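Local coordinates for protein trehalose-6-phosphate phosphatase (Neosartorya fumigata, PDB 5DXL) that is a member of the trehalose-phosphatase family in the HAD clan, built as a Rossmann-like core with a smaller alpha/beta cap, at residues P4-A9 and H237-T242; M110-E115 and V183-V188; E118-F123 and K160-T165; W254-P259 and I263-M268. All coordinates share one frame; numbering follows the deposited sequence.

Contact 1. Residues P4-A9 and H237-T242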
loop_
_atom_site.group_PDB
_atom_site.type_symbol
_atom_site.label_atom_id
_atom_site.label_comp_id
_atom_site.label_asym_id
_atom_site.label_seq_id
_atom_site.Cartn_x
_atom_site.Cartn_y
_atom_site.Cartn_z
ATOM N N PRO A 4 -1.329 15.540 -15.424
ATOM C CA PRO A 4 -2.659 15.669 -16.014
ATOM C C PRO A 4 -3.633 14.693 -15.368
ATOM O O PRO A 4 -3.211 13.686 -14.792
ATOM C CB PRO A 4 -2.431 15.314 -17.485
ATOM C CG PRO A 4 -1.258 14.389 -17.458
ATOM C CD PRO A 4 -0.393 14.819 -16.308
ATOM N N ALA A 5 -4.921 14.992 -15.445
ATOM C CA ALA A 5 -5.926 14.052 -14.984
ATOM C C ALA A 5 -5.855 12.777 -15.815
ATOM O O ALA A 5 -5.527 12.812 -17.004
ATOM C CB ALA A 5 -7.314 14.674 -15.064
ATOM N N LEU A 6 -6.141 11.645 -15.175
ATOM C CA LEU A 6 -6.157 10.368 -15.869
ATOM C C LEU A 6 -6.970 10.444 -17.160
ATOM O O LEU A 6 -8.126 10.849 -17.146
ATOM C CB LEU A 6 -6.722 9.286 -14.948
ATOM C CG LEU A 6 -6.800 7.866 -15.502
ATOM C CD1 LEU A 6 -5.418 7.339 -15.885
ATOM C CD2 LEU A 6 -7.464 6.970 -14.461
ATOM N N ASP A 7 -6.338 10.079 -18.272
ATOM C CA ASP A 7 -7.006 10.054 -19.571
ATOM C C ASP A 7 -7.917 8.828 -19.633
ATOM O O ASP A 7 -7.460 7.717 -19.893
ATOM C CB ASP A 7 -5.956 10.032 -20.685
ATOM C CG ASP A 7 -6.557 10.152 -22.078
ATOM O OD1 ASP A 7 -7.716 9.737 -22.292
ATOM O OD2 ASP A 7 -5.847 10.669 -22.965
ATOM N N ARG A 8 -9.201 9.024 -19.373
ATOM C CA ARG A 8 -10.114 7.894 -19.248
ATOM C C ARG A 8 -10.285 7.135 -20.559
ATOM O O ARG A 8 -10.468 5.919 -20.553
ATOM C CB ARG A 8 -11.468 8.365 -18.733
ATOM C CG ARG A 8 -11.396 9.010 -17.368
ATOM C CD ARG A 8 -12.717 8.829 -16.672
ATOM N NE ARG A 8 -12.811 9.570 -15.425
ATOM C CZ ARG A 8 -13.890 9.556 -14.650
ATOM N NH1 ARG A 8 -14.949 8.835 -15.006
ATOM N NH2 ARG A 8 -13.911 10.259 -13.525
ATOM N N ALA A 9 -10.202 7.843 -21.681
ATOM C CA ALA A 9 -10.288 7.175 -22.978
ATOM C C ALA A 9 -9.098 6.239 -23.201
ATOM O O ALA A 9 -9.275 5.098 -23.643
ATOM C CB ALA A 9 -10.380 8.201 -24.106
ATOM N N HIS A 237 1.172 0.526 -20.708
ATOM C CA HIS A 237 0.428 -0.552 -20.046
ATOM C C HIS A 237 0.174 -0.233 -18.571
ATOM O O HIS A 237 -0.607 -0.921 -17.909
ATOM C CB HIS A 237 1.186 -1.881 -20.130
ATOM C CG HIS A 237 1.279 -2.453 -21.512
ATOM N ND1 HIS A 237 0.806 -1.797 -22.627
ATOM C CD2 HIS A 237 1.775 -3.633 -21.949
ATOM C CE1 HIS A 237 1.012 -2.545 -23.696
ATOM N NE2 HIS A 237 1.603 -3.663 -23.313
ATOM N N VAL A 238 0.847 0.789 -18.060
ATOM C CA VAL A 238 0.833 1.083 -16.626
ATOM C C VAL A 238 0.260 2.460 -16.350
ATOM O O VAL A 238 0.694 3.448 -16.938
ATOM C CB VAL A 238 2.248 1.005 -16.019
ATOM C CG1 VAL A 238 2.232 1.404 -14.548
ATOM C CG2 VAL A 238 2.823 -0.387 -16.191
ATOM N N PHE A 239 -0.721 2.518 -15.451
ATOM C CA PHE A 239 -1.346 3.764 -15.048
ATOM C C PHE A 239 -1.204 3.921 -13.542
ATOM O O PHE A 239 -2.024 3.396 -12.768
ATOM C CB PHE A 239 -2.827 3.798 -15.458
ATOM C CG PHE A 239 -3.050 3.608 -16.934
ATOM C CD1 PHE A 239 -3.093 2.335 -17.482
ATOM C CD2 PHE A 239 -3.234 4.700 -17.763
ATOM C CE1 PHE A 239 -3.299 2.155 -18.841
ATOM C CE2 PHE A 239 -3.448 4.528 -19.123
ATOM C CZ PHE A 239 -3.477 3.248 -19.659
ATOM N N SER A 240 -0.156 4.632 -13.138
ATOM C CA SER A 240 0.044 5.023 -11.746
ATOM C C SER A 240 -0.655 6.354 -11.537
ATOM O O SER A 240 -0.344 7.347 -12.205
ATOM C CB SER A 240 1.527 5.138 -11.397
ATOM O OG SER A 240 2.150 3.856 -11.359
ATOM N N VAL A 241 -1.615 6.358 -10.620
ATOM C CA VAL A 241 -2.519 7.487 -10.473
ATOM C C VAL A 241 -2.618 7.903 -9.019
ATOM O O VAL A 241 -3.033 7.114 -8.177
ATOM C CB VAL A 241 -3.936 7.135 -10.979
ATOM C CG1 VAL A 241 -4.827 8.378 -10.992
ATOM C CG2 VAL A 241 -3.902 6.486 -12.361
ATOM N N THR A 242 -2.230 9.136 -8.713
ATOM C CA THR A 242 -2.424 9.650 -7.360
ATOM C C THR A 242 -3.802 10.283 -7.232
ATOM O O THR A 242 -4.378 10.748 -8.214
ATOM C CB THR A 242 -1.341 10.683 -6.967
ATOM O OG1 THR A 242 -1.422 10.939 -5.559
ATOM C CG2 THR A 242 -1.504 12.010 -7.744
#
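The Phe239 ring is met at CD2 by CD1 of Leu6, 3.9 Å away. The methyl comes in obliquely, belonging neither to a face nor squarely to the edge, and the two side chains cross at about a right angle. Beyond this segment pair, Leu11 and Gln14 of helix 8-17 also pack on the ring. The same CD1 of Leu6 touches CG2 of Val241 at 3.9 Å, and the second branch follows, with Leu6 CD2 at 4.2 Å from Val241 CG2. Having CG trans to its backbone N (chi1 -179°) puts both methyls of Leu6 within reach of Val241 CG2. Phe239 and Val241 are two residues apart on strand 238-243 and present their side chains on one side of it, while Ser240 between them faces helix 222-229. The strand is an inner, parallel one in the main sheet of the Rossmann-like HAD core, so Leu6 packs on part of one face of that sheet. The N-terminal loop is held there by backbone hydrogen bonds that Pro4 and Leu6 make with His255 on the edge strand 254-256. Straight after Leu6 the loop turns into helix 8-17. Asp7 sits at the N-cap, where its OD1 accepts a hydrogen bond from the backbone N of Lys10. Thr265 of helix 259-270 and Trp254 also pack against Leu6.

Contact 2. Residues M110-E115 and V183-V188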
loop_
_atom_site.group_PDB
_atom_site.type_symbol
_atom_site.label_atom_id
_atom_site.label_comp_id
_atom_site.label_asym_id
_atom_site.label_seq_id
_atom_site.Cartn_x
_atom_site.Cartn_y
_atom_site.Cartn_z
HETATM N N MSE A 110 11.851 -12.530 13.481
HETATM C CA MSE A 110 11.836 -11.234 14.138
HETATM C C MSE A 110 12.831 -11.174 15.299
HETATM O O MSE A 110 12.640 -10.432 16.266
HETATM C CB MSE A 110 10.424 -10.892 14.596
HETATM C CG MSE A 110 9.507 -10.660 13.399
HETATM SE SE MSE A 110 7.786 -9.907 13.904
HETATM C CE MSE A 110 6.924 -11.581 14.454
ATOM N N GLY A 111 13.905 -11.950 15.179
ATOM C CA GLY A 111 14.981 -11.908 16.157
ATOM C C GLY A 111 15.558 -10.510 16.320
ATOM O O GLY A 111 16.093 -10.187 17.382
ATOM N N TRP A 112 15.453 -9.703 15.263
ATOM C CA TRP A 112 15.917 -8.311 15.307
ATOM C C TRP A 112 15.248 -7.527 16.431
ATOM O O TRP A 112 15.837 -6.583 16.977
ATOM C CB TRP A 112 15.677 -7.609 13.959
ATOM C CG TRP A 112 14.247 -7.536 13.515
ATOM C CD1 TRP A 112 13.600 -8.417 12.687
ATOM C CD2 TRP A 112 13.290 -6.519 13.844
ATOM N NE1 TRP A 112 12.301 -8.013 12.491
ATOM C CE2 TRP A 112 12.084 -6.850 13.184
ATOM C CE3 TRP A 112 13.337 -5.357 14.626
ATOM C CZ2 TRP A 112 10.933 -6.071 13.295
ATOM C CZ3 TRP A 112 12.192 -4.583 14.734
ATOM C CH2 TRP A 112 11.007 -4.944 14.074
ATOM N N GLN A 113 14.031 -7.913 16.800
ATOM C CA GLN A 113 13.311 -7.184 17.837
ATOM C C GLN A 113 14.014 -7.268 19.193
ATOM O O GLN A 113 13.960 -6.332 19.980
ATOM C CB GLN A 113 11.877 -7.683 17.961
ATOM C CG GLN A 113 11.044 -7.355 16.742
ATOM C CD GLN A 113 9.568 -7.351 17.047
ATOM O OE1 GLN A 113 9.157 -7.599 18.178
ATOM N NE2 GLN A 113 8.756 -7.062 16.037
ATOM N N LYS A 114 14.666 -8.396 19.459
ATOM C CA LYS A 114 15.377 -8.573 20.714
ATOM C C LYS A 114 16.514 -7.558 20.814
ATOM O O LYS A 114 16.684 -6.893 21.833
ATOM C CB LYS A 114 15.923 -10.004 20.840
ATOM C CG LYS A 114 16.665 -10.265 22.151
ATOM C CD LYS A 114 17.062 -11.741 22.304
ATOM C CE LYS A 114 17.853 -11.959 23.588
ATOM N NZ LYS A 114 17.988 -13.400 23.927
ATOM N N GLU A 115 17.283 -7.432 19.741
ATOM C CA GLU A 115 18.425 -6.526 19.758
ATOM C C GLU A 115 17.977 -5.067 19.760
ATOM O O GLU A 115 18.555 -4.236 20.456
ATOM C CB GLU A 115 19.339 -6.793 18.568
ATOM C CG GLU A 115 20.676 -6.086 18.671
ATOM C CD GLU A 115 21.685 -6.581 17.658
ATOM O OE1 GLU A 115 21.421 -7.617 17.016
ATOM O OE2 GLU A 115 22.743 -5.928 17.506
ATOM N N VAL A 183 12.138 1.006 13.816
ATOM C CA VAL A 183 12.659 -0.132 13.074
ATOM C C VAL A 183 11.491 -1.031 12.713
ATOM O O VAL A 183 10.667 -1.348 13.558
ATOM C CB VAL A 183 13.697 -0.928 13.880
ATOM C CG1 VAL A 183 14.287 -2.032 13.027
ATOM C CG2 VAL A 183 14.813 0.014 14.375
ATOM N N ARG A 184 11.437 -1.425 11.452
ATOM C CA ARG A 184 10.364 -2.290 10.971
ATOM C C ARG A 184 10.852 -3.117 9.788
ATOM O O ARG A 184 11.856 -2.788 9.157
ATOM C CB ARG A 184 9.165 -1.439 10.565
ATOM C CG ARG A 184 9.456 -0.638 9.329
ATOM C CD ARG A 184 8.359 0.336 9.004
ATOM N NE ARG A 184 8.549 0.849 7.656
ATOM C CZ ARG A 184 7.742 1.721 7.073
ATOM N NH1 ARG A 184 6.687 2.187 7.731
ATOM N NH2 ARG A 184 7.988 2.121 5.832
ATOM N N PRO A 185 10.143 -4.203 9.468
ATOM C CA PRO A 185 10.589 -5.028 8.343
ATOM C C PRO A 185 10.489 -4.292 7.013
ATOM O O PRO A 185 9.617 -3.435 6.845
ATOM C CB PRO A 185 9.619 -6.213 8.370
ATOM C CG PRO A 185 9.141 -6.262 9.758
ATOM C CD PRO A 185 9.020 -4.820 10.183
ATOM N N THR A 186 11.361 -4.641 6.074
ATOM C CA THR A 186 11.312 -4.036 4.750
ATOM C C THR A 186 9.991 -4.343 4.034
ATOM O O THR A 186 9.557 -3.573 3.171
ATOM C CB THR A 186 12.500 -4.501 3.880
ATOM O OG1 THR A 186 12.479 -5.929 3.770
ATOM C CG2 THR A 186 13.811 -4.066 4.517
ATOM N N PHE A 187 9.317 -5.434 4.401
ATOM C CA PHE A 187 8.096 -5.796 3.672
ATOM C C PHE A 187 6.886 -4.901 3.978
ATOM O O PHE A 187 5.834 -5.034 3.350
ATOM C CB PHE A 187 7.733 -7.283 3.902
ATOM C CG PHE A 187 7.423 -7.663 5.337
ATOM C CD1 PHE A 187 6.291 -7.182 5.989
ATOM C CD2 PHE A 187 8.231 -8.574 6.006
ATOM C CE1 PHE A 187 5.997 -7.564 7.289
ATOM C CE2 PHE A 187 7.934 -8.961 7.304
ATOM C CZ PHE A 187 6.820 -8.449 7.944
ATOM N N VAL A 188 7.041 -3.974 4.918
ATOM C CA VAL A 188 5.985 -3.031 5.266
ATOM C C VAL A 188 5.817 -1.961 4.179
ATOM O O VAL A 188 4.732 -1.412 3.987
ATOM C CB VAL A 188 6.287 -2.361 6.635
ATOM C CG1 VAL A 188 5.379 -1.166 6.888
ATOM C CG2 VAL A 188 6.165 -3.389 7.749
#
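Val183 to Pro185 run extended at the end of strand 180-185 and then tighten into a 3-10 turn, closed by Val188 N bonding to Pro185 O at 3.3 Å, while Trp112 sits near the start of helix 112-125. The six-membered half of the indole does the touching. Its CZ3 atom lies 3.7 Å from CG1 of Val183, with the two side chains sliding past each other in opposite directions. The neighbouring CH2 comes to 3.6 Å from the backbone O of Val183. Further round, Trp112 CZ2 meets CD of Pro185 at 3.9 Å, and here the side chains cross nearly at right angles. Pro185 CD and Val183 O both approach the indole obliquely. Trp112 CG lies between the backbone N and the carbonyl carbon (chi1 60°), and from there the six-membered ring reaches Val183 and Pro185. One face of the indole carries CG of Gln113, 3.4 Å above the plane and displaced toward the rim. Trp170 packs edge-to-face with the indole, and Val172 and Leu139 of the cap's antiparallel sheet also touch it. Pro185 works in two directions, because its CB also rests over a face of Phe187. Gln113 adds hydrogen bonds from the helix to Arg134 and Arg136, but none crosses between these two segments, which meet by van der Waals packing.

Contact 3. Residues E118-F123 and K160-T165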
loop_
_atom_site.group_PDB
_atom_site.type_symbol
_atom_site.label_atom_id
_atom_site.label_comp_id
_atom_site.label_asym_id
_atom_site.label_seq_id
_atom_site.Cartn_x
_atom_site.Cartn_y
_atom_site.Cartn_z
ATOM N N GLU A 118 16.929 -4.072 23.207
ATOM C CA GLU A 118 18.091 -3.916 24.070
ATOM C C GLU A 118 18.745 -2.552 23.833
ATOM O O GLU A 118 19.065 -1.828 24.788
ATOM C CB GLU A 118 19.081 -5.059 23.822
ATOM C CG GLU A 118 20.161 -5.192 24.869
ATOM C CD GLU A 118 20.932 -6.491 24.729
ATOM O OE1 GLU A 118 20.430 -7.413 24.045
ATOM O OE2 GLU A 118 22.040 -6.585 25.299
ATOM N N VAL A 119 18.918 -2.202 22.564
ATOM C CA VAL A 119 19.501 -0.923 22.180
ATOM C C VAL A 119 18.601 0.247 22.583
ATOM O O VAL A 119 19.057 1.218 23.190
ATOM C CB VAL A 119 19.768 -0.865 20.670
ATOM C CG1 VAL A 119 20.104 0.556 20.220
ATOM C CG2 VAL A 119 20.877 -1.836 20.285
ATOM N N PHE A 120 17.319 0.166 22.244
ATOM C CA PHE A 120 16.400 1.225 22.643
ATOM C C PHE A 120 16.327 1.382 24.170
ATOM O O PHE A 120 16.238 2.502 24.677
ATOM C CB PHE A 120 14.987 0.963 22.077
ATOM C CG PHE A 120 14.793 1.372 20.631
ATOM C CD1 PHE A 120 15.759 2.063 19.922
ATOM C CD2 PHE A 120 13.599 1.057 19.982
ATOM C CE1 PHE A 120 15.543 2.431 18.591
ATOM C CE2 PHE A 120 13.370 1.427 18.660
ATOM C CZ PHE A 120 14.340 2.109 17.962
ATOM N N GLN A 121 16.365 0.277 24.915
ATOM C CA GLN A 121 16.261 0.368 26.370
ATOM C C GLN A 121 17.475 1.088 26.937
ATOM O O GLN A 121 17.373 1.870 27.884
ATOM C CB GLN A 121 16.138 -1.019 27.004
ATOM C CG GLN A 121 16.047 -0.985 28.522
ATOM C CD GLN A 121 14.804 -0.259 29.024
ATOM O OE1 GLN A 121 13.764 -0.253 28.362
ATOM N NE2 GLN A 121 14.911 0.355 30.200
ATOM N N HIS A 122 18.617 0.822 26.321
ATOM C CA HIS A 122 19.875 1.434 26.720
ATOM C C HIS A 122 19.810 2.941 26.564
ATOM O O HIS A 122 20.130 3.684 27.500
ATOM C CB HIS A 122 21.011 0.869 25.886
ATOM C CG HIS A 122 22.361 1.343 26.308
ATOM N ND1 HIS A 122 23.023 2.370 25.668
ATOM C CD2 HIS A 122 23.180 0.921 27.297
ATOM C CE1 HIS A 122 24.191 2.562 26.254
ATOM N NE2 HIS A 122 24.312 1.695 27.243
ATOM N N PHE A 123 19.386 3.386 25.382
ATOM C CA PHE A 123 19.277 4.812 25.103
ATOM C C PHE A 123 18.155 5.454 25.902
ATOM O O PHE A 123 18.244 6.632 26.252
ATOM C CB PHE A 123 19.076 5.066 23.608
ATOM C CG PHE A 123 20.351 5.081 22.827
ATOM C CD1 PHE A 123 21.049 6.268 22.640
ATOM C CD2 PHE A 123 20.876 3.910 22.305
ATOM C CE1 PHE A 123 22.239 6.291 21.922
ATOM C CE2 PHE A 123 22.064 3.919 21.588
ATOM C CZ PHE A 123 22.756 5.117 21.403
ATOM N N LYS A 160 22.730 5.362 13.754
ATOM C CA LYS A 160 23.957 4.875 13.136
ATOM C C LYS A 160 24.277 3.471 13.638
ATOM O O LYS A 160 24.625 2.583 12.856
ATOM C CB LYS A 160 25.126 5.828 13.414
ATOM C CG LYS A 160 26.456 5.297 12.914
ATOM C CD LYS A 160 27.599 6.270 13.176
ATOM C CE LYS A 160 28.942 5.620 12.874
ATOM N NZ LYS A 160 30.038 6.618 12.739
HETATM N N MSE A 161 24.119 3.265 14.940
HETATM C CA MSE A 161 24.376 1.966 15.542
HETATM C C MSE A 161 23.486 0.877 14.942
HETATM O O MSE A 161 23.972 -0.186 14.555
HETATM C CB MSE A 161 24.173 2.032 17.048
HETATM C CG MSE A 161 24.355 0.713 17.745
HETATM SE SE MSE A 161 24.708 1.000 19.636
HETATM C CE MSE A 161 26.290 2.086 19.436
ATOM N N LEU A 162 22.187 1.153 14.858
ATOM C CA LEU A 162 21.240 0.185 14.299
ATOM C C LEU A 162 21.522 -0.128 12.830
ATOM O O LEU A 162 21.401 -1.277 12.398
ATOM C CB LEU A 162 19.805 0.697 14.459
ATOM C CG LEU A 162 19.354 0.724 15.922
ATOM C CD1 LEU A 162 18.004 1.395 16.082
ATOM C CD2 LEU A 162 19.340 -0.679 16.515
ATOM N N GLU A 163 21.887 0.889 12.057
ATOM C CA GLU A 163 22.161 0.698 10.635
ATOM C C GLU A 163 23.374 -0.199 10.398
ATOM O O GLU A 163 23.408 -0.968 9.436
ATOM C CB GLU A 163 22.372 2.048 9.944
ATOM C CG GLU A 163 21.096 2.855 9.759
ATOM C CD GLU A 163 21.363 4.295 9.342
ATOM O OE1 GLU A 163 22.490 4.787 9.565
ATOM O OE2 GLU A 163 20.444 4.935 8.792
ATOM N N GLU A 164 24.362 -0.099 11.278
ATOM C CA GLU A 164 25.611 -0.831 11.102
ATOM C C GLU A 164 25.567 -2.231 11.700
ATOM O O GLU A 164 26.487 -3.025 11.503
ATOM C CB GLU A 164 26.765 -0.041 11.711
ATOM C CG GLU A 164 27.119 1.196 10.911
ATOM C CD GLU A 164 28.066 2.120 11.645
ATOM O OE1 GLU A 164 28.488 1.780 12.773
ATOM O OE2 GLU A 164 28.382 3.192 11.087
ATOM N N THR A 165 24.504 -2.534 12.435
ATOM C CA THR A 165 24.399 -3.827 13.095
ATOM C C THR A 165 23.115 -4.543 12.684
ATOM O O THR A 165 23.120 -5.372 11.769
ATOM C CB THR A 165 24.449 -3.682 14.639
ATOM O OG1 THR A 165 23.437 -2.766 15.078
ATOM C CG2 THR A 165 25.811 -3.154 15.082
#
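Leu162 spreads its two methyls between two residues of the facing helix. CD1 reaches CE1 of Phe120 at 3.7 Å, arriving obliquely with the side chains crossed at about a right angle, while Leu162 CD2 lies 4.0 Å from CG1 of Val119. Next to Leu162, the selenium of Met161, a selenomethionine, sits near the ring plane of Phe123, one turn on from Val119, at the ring's edge, with SE 4.4 Å from CE2. With CG of Leu162 trans to the carbonyl carbon (chi1 -69°), the fork straddles Val119 and Phe120. Behind these contacts, helices 112-125 and 148-164 run nearly antiparallel, at 166° with short-segment axes 11.6 Å apart. Cys158, one turn before Leu162, touches all three of Val119, Phe120 and Phe123, and the ring of Trp141, from the cap sheet, meets that of Phe120. At the end of helix 148-164, Thr165 OG1 donates to Met161 O at 2.7 Å from above the carbonyl plane, tying the last turn to the chain that leaves it. Across the pair of cap helices the touching is wholly apolar, with Leu162, Phe120 and Phe123 buried and Met161 exposed at the margin, which implies packing without directional bonds.

Contact 4. Residues W254-P259 and I263-M268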
loop_
_atom_site.group_PDB
_atom_site.type_symbol
_atom_site.label_atom_id
_atom_site.label_comp_id
_atom_site.label_asym_id
_atom_site.label_seq_id
_atom_site.Cartn_x
_atom_site.Cartn_y
_atom_site.Cartn_z
ATOM N N TRP A 254 -0.438 10.376 -13.420
ATOM C CA TRP A 254 -1.787 10.894 -13.577
ATOM C C TRP A 254 -2.369 11.213 -12.218
ATOM O O TRP A 254 -1.848 10.748 -11.210
ATOM C CB TRP A 254 -2.712 9.867 -14.235
ATOM C CG TRP A 254 -2.210 9.201 -15.478
ATOM C CD1 TRP A 254 -1.551 8.008 -15.565
ATOM C CD2 TRP A 254 -2.384 9.666 -16.819
ATOM N NE1 TRP A 254 -1.295 7.703 -16.886
ATOM C CE2 TRP A 254 -1.786 8.713 -17.671
ATOM C CE3 TRP A 254 -2.967 10.809 -17.380
ATOM C CZ2 TRP A 254 -1.767 8.861 -19.055
ATOM C CZ3 TRP A 254 -2.955 10.949 -18.752
ATOM C CH2 TRP A 254 -2.356 9.986 -19.574
ATOM N N HIS A 255 -3.471 11.960 -12.184
ATOM C CA HIS A 255 -4.222 12.098 -10.943
ATOM C C HIS A 255 -5.715 11.928 -11.193
ATOM O O HIS A 255 -6.185 12.069 -12.327
ATOM C CB HIS A 255 -3.966 13.461 -10.273
ATOM C CG HIS A 255 -4.593 14.603 -11.008
ATOM N ND1 HIS A 255 -3.975 15.237 -12.067
ATOM C CD2 HIS A 255 -5.807 15.185 -10.870
ATOM C CE1 HIS A 255 -4.783 16.171 -12.542
ATOM N NE2 HIS A 255 -5.900 16.159 -11.836
ATOM N N LEU A 256 -6.445 11.603 -10.131
ATOM C CA LEU A 256 -7.897 11.774 -10.060
ATOM C C LEU A 256 -8.154 12.647 -8.832
ATOM O O LEU A 256 -7.467 12.504 -7.821
ATOM C CB LEU A 256 -8.620 10.428 -9.950
ATOM C CG LEU A 256 -8.617 9.570 -11.215
ATOM C CD1 LEU A 256 -9.154 8.160 -10.928
ATOM C CD2 LEU A 256 -9.446 10.239 -12.303
ATOM N N LEU A 257 -9.112 13.566 -8.903
ATOM C CA LEU A 257 -9.207 14.568 -7.843
ATOM C C LEU A 257 -9.709 14.009 -6.513
ATOM O O LEU A 257 -9.215 14.398 -5.444
ATOM C CB LEU A 257 -10.109 15.728 -8.293
ATOM C CG LEU A 257 -9.542 16.614 -9.394
ATOM C CD1 LEU A 257 -10.599 17.620 -9.809
ATOM C CD2 LEU A 257 -8.262 17.330 -8.952
ATOM N N GLU A 258 -10.697 13.118 -6.568
ATOM C CA GLU A 258 -11.385 12.657 -5.367
ATOM C C GLU A 258 -11.733 11.184 -5.459
ATOM O O GLU A 258 -11.826 10.629 -6.554
ATOM C CB GLU A 258 -12.685 13.449 -5.140
ATOM C CG GLU A 258 -12.504 14.947 -4.971
ATOM C CD GLU A 258 -11.897 15.322 -3.637
ATOM O OE1 GLU A 258 -11.805 14.450 -2.740
ATOM O OE2 GLU A 258 -11.500 16.498 -3.487
ATOM N N PRO A 259 -11.968 10.550 -4.306
ATOM C CA PRO A 259 -12.462 9.166 -4.348
ATOM C C PRO A 259 -13.698 8.978 -5.243
ATOM O O PRO A 259 -13.822 7.927 -5.868
ATOM C CB PRO A 259 -12.779 8.882 -2.877
ATOM C CG PRO A 259 -11.734 9.672 -2.143
ATOM C CD PRO A 259 -11.613 10.969 -2.937
ATOM N N ILE A 263 -14.098 5.973 -8.032
ATOM C CA ILE A 263 -15.220 5.054 -8.173
ATOM C C ILE A 263 -15.860 5.215 -9.548
ATOM O O ILE A 263 -16.188 4.219 -10.196
ATOM C CB ILE A 263 -16.255 5.259 -7.064
ATOM C CG1 ILE A 263 -15.609 4.994 -5.698
ATOM C CG2 ILE A 263 -17.467 4.346 -7.272
ATOM C CD1 ILE A 263 -15.001 3.595 -5.555
ATOM N N GLY A 264 -15.995 6.456 -10.013
ATOM C CA GLY A 264 -16.533 6.696 -11.346
ATOM C C GLY A 264 -15.702 6.054 -12.443
ATOM O O GLY A 264 -16.243 5.500 -13.407
ATOM N N THR A 265 -14.384 6.121 -12.290
ATOM C CA THR A 265 -13.463 5.529 -13.253
ATOM C C THR A 265 -13.583 4.003 -13.279
ATOM O O THR A 265 -13.645 3.394 -14.357
ATOM C CB THR A 265 -12.034 5.932 -12.942
ATOM O OG1 THR A 265 -11.916 7.341 -13.158
ATOM C CG2 THR A 265 -11.062 5.218 -13.858
ATOM N N ILE A 266 -13.637 3.385 -12.104
ATOM C CA ILE A 266 -13.773 1.932 -12.060
ATOM C C ILE A 266 -15.138 1.514 -12.624
ATOM O O ILE A 266 -15.230 0.522 -13.343
ATOM C CB ILE A 266 -13.580 1.392 -10.632
ATOM C CG1 ILE A 266 -12.173 1.733 -10.147
ATOM C CG2 ILE A 266 -13.760 -0.122 -10.610
ATOM C CD1 ILE A 266 -11.997 1.573 -8.649
ATOM N N SER A 267 -16.184 2.289 -12.334
ATOM C CA SER A 267 -17.510 2.022 -12.918
ATOM C C SER A 267 -17.475 2.051 -14.442
ATOM O O SER A 267 -18.091 1.200 -15.094
ATOM C CB SER A 267 -18.535 3.028 -12.401
ATOM O OG SER A 267 -18.713 2.873 -11.007
HETATM N N MSE A 268 -16.749 3.012 -15.008
HETATM C CA MSE A 268 -16.598 3.087 -16.460
HETATM C C MSE A 268 -15.990 1.793 -16.985
HETATM O O MSE A 268 -16.452 1.251 -17.992
HETATM C CB MSE A 268 -15.725 4.281 -16.875
HETATM C CG MSE A 268 -15.306 4.255 -18.370
HETATM SE SE MSE A 268 -14.032 5.689 -18.701
HETATM C CE MSE A 268 -12.519 4.804 -17.815
#
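Ile263 N donates to Pro259 O over 2.9 Å, with an N-H...O angle of 168°, and the donor lies almost in line with the carbonyl. This is an i to i+4 bond in the first turn of helix 259-270, and Ile263 CG1 also lies 3.4 Å from Pro259 O. The next carbonyl of this chain of bonds, Ile263 O, is gripped twice by Ser267, by its backbone N and by OG at 3.0 Å, the hydroxyl coming from well above the carbonyl plane. Glu258 stands at the N-cap position just ahead of the helix. Strand 254-256 is the edge strand of the core's parallel run, and this is the beta-alpha step that follows it: the chain leaves Leu256, passes a short turn and enters helix 259-270, which packs against Leu256. The van der Waals contact between the two is made by Leu256, whose CD1 approaches OG1 of Thr265 to 3.6 Å and whose CD2 stays 3.9 Å from the same oxygen. That hydroxyl is hydrogen-bonded to the backbone O of Asp261, one turn back in the helix, so leucine methyls can pack beside it. Val241 packs on Leu256 from the adjoining strand, Leu11 of helix 8-17 touches Thr265, and Val47 and Thr50 of helix 45-56 pack on Ile263.

The four contacts fall into two pairs on opposite sides of the chain's centre. Contacts 1 and 4, with centres about 9 Å apart, share the core sheet, where strands 238-243 and 254-256 are neighbours: Thr242 O lies 2.9 Å from Leu256 N, a probable hydrogen bond. Contacts 2 and 3, centres about 12 Å apart, share helix 112-125 in the cap, where Val183 CG2 touches Leu162 CD1 at 3.9 Å. Between the pairs nothing touches: contacts 1 and 2 have centres about 35 Å apart and contacts 3 and 4 about 44 Å. In HAD relatives the active site generally lies where core meets cap; contacts 1 and 4 lie within the core and contacts 2 and 3 within the cap.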